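Local coordinates for oxysterol-binding protein homolog 3 (Saccharomyces cerevisiae, PDB 4IC4) that carries lipids in a hydrophobic pocket of its OSBP-related domain and transfers them between membranes, coupled to phosphoinositides, at residues K379-R384 with H388-I393. Numbering follows the deposited sequence.
Sequences KSYWER and HDWSDI
Asp389 N donates to Arg384 O at 3.0 Å where the chain turns back at the end of helix 381-386, with His388 at positive phi. Trp390 to Ile393 then form a type I turn. The Arg384 chain runs extended from CG to NE and crosses the rim of the Trp390 indole at a slant, CB and CD meeting CZ3. CB lies over the face of the six-membered ring in a CH-pi contact, 4.2 Å from the centroid. The guanidinium meets the Asp392 carboxylate end-on and nearly coplanar. NH2 reaches Asp392 OD1 at 2.8 Å and NH1 reaches OD2 at 2.9 Å, each on a syn lone pair. NH2 also donates to the backbone carbonyl of Asp389, less straight at 137°. From the loop before the helix, the carbonyl of Lys379 accepts from NE, so all three nitrogens of the flat group are bonded. Cutting the Arg384 side chain back to an alanine would probably leave the Asp392 carboxylate without its charged mate and the carbonyls of Lys379 and Asp389 without these donors. Lys379 bends at chi2 (-66°) and carries NZ to 2.8 Å from Asp389 OD2, a salt bridge. Asp389 CG stands anti to its own backbone N (chi1 -179°), which turns the carboxylate toward the lysine. A water donates to both Asp389 OD1 and Asp392 OD1, tying the two acids together. Trp390 CH2 sits over one face of the Tyr381 ring, 3.6 Å from Tyr381 CE1, with the planes oblique. Tyr381 OH bonds to Glu129, and its ring meets Tyr363 edge-to-face. Ser380 caps the start of the helix through OG to Glu383 N. Away from the residues that bind the phosphoinositide, the salt bridges fasten the following loop back onto the last helix of the chain, which ends in a Schellman motif with His388 as C-prime residue.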
ATOM      1  N   LYS A 379       3.865  26.291   1.007  1.00 15.82           N
ATOM      2  CA  LYS A 379       3.841  25.549  -0.248  1.00 15.17           C
ATOM      3  C   LYS A 379       3.717  24.045  -0.032  1.00 14.06           C
ATOM      4  O   LYS A 379       4.010  23.250  -0.928  1.00 12.62           O
ATOM      5  CB  LYS A 379       5.089  25.859  -1.079  1.00 16.27           C
ATOM      6  CG  LYS A 379       5.104  27.267  -1.665  1.00 17.97           C
ATOM      7  CD  LYS A 379       3.997  27.458  -2.696  1.00 20.93           C
ATOM      8  CE  LYS A 379       4.015  28.868  -3.273  1.00 20.99           C
ATOM      9  NZ  LYS A 379       2.962  29.075  -4.306  1.00 22.45           N
ATOM     10  N   SER A 380       3.286  23.654   1.162  1.00 12.10           N
ATOM     11  CA  SER A 380       3.097  22.240   1.461  1.00 10.96           C
ATOM     12  C   SER A 380       1.849  21.784   0.714  1.00 10.88           C
ATOM     13  O   SER A 380       1.041  22.608   0.284  1.00 11.19           O
ATOM     14  CB  SER A 380       2.898  22.025   2.962  1.00 11.08           C
ATOM     15  OG  SER A 380       1.683  22.605   3.410  1.00 12.64           O
ATOM     16  N   TYR A 381       1.685  20.475   0.559  1.00  8.42           N
ATOM     17  CA  TYR A 381       0.518  19.957  -0.140  1.00  9.29           C
ATOM     18  C   TYR A 381      -0.799  20.436   0.463  1.00  9.45           C
ATOM     19  O   TYR A 381      -1.657  20.966  -0.241  1.00  9.62           O
ATOM     20  CB  TYR A 381       0.512  18.425  -0.137  1.00  8.01           C
ATOM     21  CG  TYR A 381      -0.610  17.844  -0.970  1.00  6.67           C
ATOM     22  CD1 TYR A 381      -0.463  17.686  -2.345  1.00  8.69           C
ATOM     23  CD2 TYR A 381      -1.834  17.489  -0.388  1.00  7.17           C
ATOM     24  CE1 TYR A 381      -1.502  17.186  -3.130  1.00  6.96           C
ATOM     25  CE2 TYR A 381      -2.883  16.994  -1.162  1.00  7.45           C
ATOM     26  CZ  TYR A 381      -2.707  16.844  -2.535  1.00  7.46           C
ATOM     27  OH  TYR A 381      -3.723  16.355  -3.327  1.00  8.35           O
ATOM     28  N   TRP A 382      -0.962  20.246   1.766  1.00 10.25           N
ATOM     29  CA  TRP A 382      -2.213  20.624   2.405  1.00  9.06           C
ATOM     30  C   TRP A 382      -2.471  22.125   2.435  1.00 11.17           C
ATOM     31  O   TRP A 382      -3.627  22.547   2.401  1.00 12.05           O
ATOM     32  CB  TRP A 382      -2.293  20.003   3.802  1.00  9.91           C
ATOM     33  CG  TRP A 382      -2.245  18.501   3.743  1.00 10.84           C
ATOM     34  CD1 TRP A 382      -1.255  17.694   4.222  1.00 11.84           C
ATOM     35  CD2 TRP A 382      -3.201  17.634   3.117  1.00  9.30           C
ATOM     36  NE1 TRP A 382      -1.529  16.379   3.928  1.00 11.14           N
ATOM     37  CE2 TRP A 382      -2.717  16.312   3.249  1.00  9.67           C
ATOM     38  CE3 TRP A 382      -4.418  17.844   2.452  1.00 10.79           C
ATOM     39  CZ2 TRP A 382      -3.410  15.202   2.741  1.00 10.11           C
ATOM     40  CZ3 TRP A 382      -5.107  16.739   1.946  1.00 10.09           C
ATOM     41  CH2 TRP A 382      -4.596  15.435   2.095  1.00 10.08           C
ATOM     42  N   GLU A 383      -1.417  22.934   2.492  1.00 11.75           N
ATOM     43  CA  GLU A 383      -1.622  24.377   2.472  1.00 12.74           C
ATOM     44  C   GLU A 383      -2.042  24.817   1.067  1.00 13.25           C
ATOM     45  O   GLU A 383      -2.947  25.639   0.914  1.00 14.56           O
ATOM     46  CB  GLU A 383      -0.359  25.120   2.919  1.00 15.04           C
ATOM     47  CG  GLU A 383      -0.157  25.116   4.431  1.00 18.54           C
ATOM     48  CD  GLU A 383      -1.361  25.674   5.179  1.00 20.26           C
ATOM     49  OE1 GLU A 383      -1.757  26.825   4.902  1.00 22.66           O
ATOM     50  OE2 GLU A 383      -1.912  24.959   6.041  1.00 24.41           O
ATOM     51  N   ARG A 384      -1.393  24.264   0.044  1.00 11.23           N
ATOM     52  CA  ARG A 384      -1.724  24.584  -1.345  1.00 11.58           C
ATOM     53  C   ARG A 384      -3.172  24.199  -1.651  1.00 11.44           C
ATOM     54  O   ARG A 384      -3.914  24.947  -2.282  1.00 11.64           O
ATOM     55  CB  ARG A 384      -0.823  23.799  -2.306  1.00 11.52           C
ATOM     56  CG  ARG A 384       0.609  24.292  -2.468  1.00  9.57           C
ATOM     57  CD  ARG A 384       1.425  23.179  -3.137  1.00 11.18           C
ATOM     58  NE  ARG A 384       2.778  23.553  -3.551  1.00 12.25           N
ATOM     59  CZ  ARG A 384       3.078  24.136  -4.709  1.00 11.39           C
ATOM     60  NH1 ARG A 384       4.340  24.424  -4.996  1.00 15.35           N
ATOM     61  NH2 ARG A 384       2.123  24.442  -5.577  1.00 14.25           N
ATOM     62  N   HIS A 388      -6.243  25.963  -3.851  1.00 17.02           N
ATOM     63  CA  HIS A 388      -6.068  25.482  -5.222  1.00 16.53           C
ATOM     64  C   HIS A 388      -4.776  26.053  -5.817  1.00 16.22           C
ATOM     65  O   HIS A 388      -4.733  26.407  -6.995  1.00 15.71           O
ATOM     66  CB  HIS A 388      -7.251  25.908  -6.105  1.00 18.06           C
ATOM     67  CG  HIS A 388      -8.596  25.561  -5.544  1.00 20.15           C
ATOM     68  ND1 HIS A 388      -9.000  24.263  -5.320  1.00 19.99           N
ATOM     69  CD2 HIS A 388      -9.641  26.346  -5.188  1.00 22.13           C
ATOM     70  CE1 HIS A 388     -10.236  24.262  -4.852  1.00 21.30           C
ATOM     71  NE2 HIS A 388     -10.648  25.514  -4.763  1.00 23.52           N
ATOM     72  N   ASP A 389      -3.729  26.141  -5.000  1.00 13.87           N
ATOM     73  CA  ASP A 389      -2.446  26.688  -5.440  1.00 14.00           C
ATOM     74  C   ASP A 389      -1.612  25.654  -6.189  1.00 13.51           C
ATOM     75  O   ASP A 389      -0.653  25.094  -5.647  1.00 13.06           O
ATOM     76  CB  ASP A 389      -1.682  27.228  -4.222  1.00 14.63           C
ATOM     77  CG  ASP A 389      -0.337  27.832  -4.587  1.00 16.37           C
ATOM     78  OD1 ASP A 389      -0.187  28.324  -5.723  1.00 16.49           O
ATOM     79  OD2 ASP A 389       0.566  27.829  -3.723  1.00 18.62           O
ATOM     80  N   TRP A 390      -1.983  25.417  -7.447  1.00 13.21           N
ATOM     81  CA  TRP A 390      -1.295  24.435  -8.285  1.00 12.53           C
ATOM     82  C   TRP A 390      -0.784  25.001  -9.612  1.00 14.66           C
ATOM     83  O   TRP A 390      -0.460  24.237 -10.518  1.00 14.50           O
ATOM     84  CB  TRP A 390      -2.231  23.270  -8.620  1.00 12.97           C
ATOM     85  CG  TRP A 390      -3.084  22.750  -7.500  1.00 11.20           C
ATOM     86  CD1 TRP A 390      -4.450  22.775  -7.439  1.00 11.11           C
ATOM     87  CD2 TRP A 390      -2.647  22.030  -6.338  1.00  9.78           C
ATOM     88  NE1 TRP A 390      -4.890  22.110  -6.324  1.00 11.09           N
ATOM     89  CE2 TRP A 390      -3.807  21.641  -5.628  1.00 10.04           C
ATOM     90  CE3 TRP A 390      -1.391  21.670  -5.829  1.00  8.69           C
ATOM     91  CZ2 TRP A 390      -3.749  20.907  -4.436  1.00  9.05           C
ATOM     92  CZ3 TRP A 390      -1.331  20.939  -4.642  1.00  8.98           C
ATOM     93  CH2 TRP A 390      -2.508  20.565  -3.959  1.00  8.53           C
ATOM     94  N   SER A 391      -0.712  26.322  -9.738  1.00 15.59           N
ATOM     95  CA  SER A 391      -0.264  26.941 -10.987  1.00 17.09           C
ATOM     96  C   SER A 391       1.126  26.538 -11.472  1.00 16.57           C
ATOM     97  O   SER A 391       1.412  26.608 -12.667  1.00 17.94           O
ATOM     98  CB  SER A 391      -0.334  28.466 -10.867  1.00 20.13           C
ATOM     99  OG  SER A 391      -1.671  28.892 -10.678  1.00 28.45           O
ATOM    100  N   ASP A 392       1.987  26.118 -10.551  1.00 14.59           N
ATOM    101  CA  ASP A 392       3.347  25.720 -10.894  1.00 15.29           C
ATOM    102  C   ASP A 392       3.495  24.212 -11.076  1.00 15.95           C
ATOM    103  O   ASP A 392       4.604  23.700 -11.230  1.00 17.51           O
ATOM    104  CB  ASP A 392       4.314  26.211  -9.813  1.00 16.92           C
ATOM    105  CG  ASP A 392       3.993  25.648  -8.440  1.00 18.81           C
ATOM    106  OD1 ASP A 392       2.795  25.556  -8.096  1.00 19.27           O
ATOM    107  OD2 ASP A 392       4.939  25.310  -7.700  1.00 21.32           O
ATOM    108  N   ILE A 393       2.371  23.506 -11.051  1.00 13.79           N
ATOM    109  CA  ILE A 393       2.366  22.057 -11.219  1.00 12.97           C
ATOM    110  C   ILE A 393       2.060  21.728 -12.676  1.00 14.16           C
ATOM    111  O   ILE A 393       0.988  22.061 -13.186  1.00 14.72           O
ATOM    112  CB  ILE A 393       1.296  21.402 -10.323  1.00 11.36           C
ATOM    113  CG1 ILE A 393       1.522  21.798  -8.861  1.00 12.96           C
ATOM    114  CG2 ILE A 393       1.323  19.890 -10.500  1.00 11.05           C
ATOM    115  CD1 ILE A 393       2.876  21.409  -8.295  1.00 14.04           C
TER
HETATM  116  O   HOH W   1       2.073  28.016  -7.164  1.00 26.79           O
HETATM  117  O   HOH W   2       5.214  27.752  -6.013  1.00 28.68           O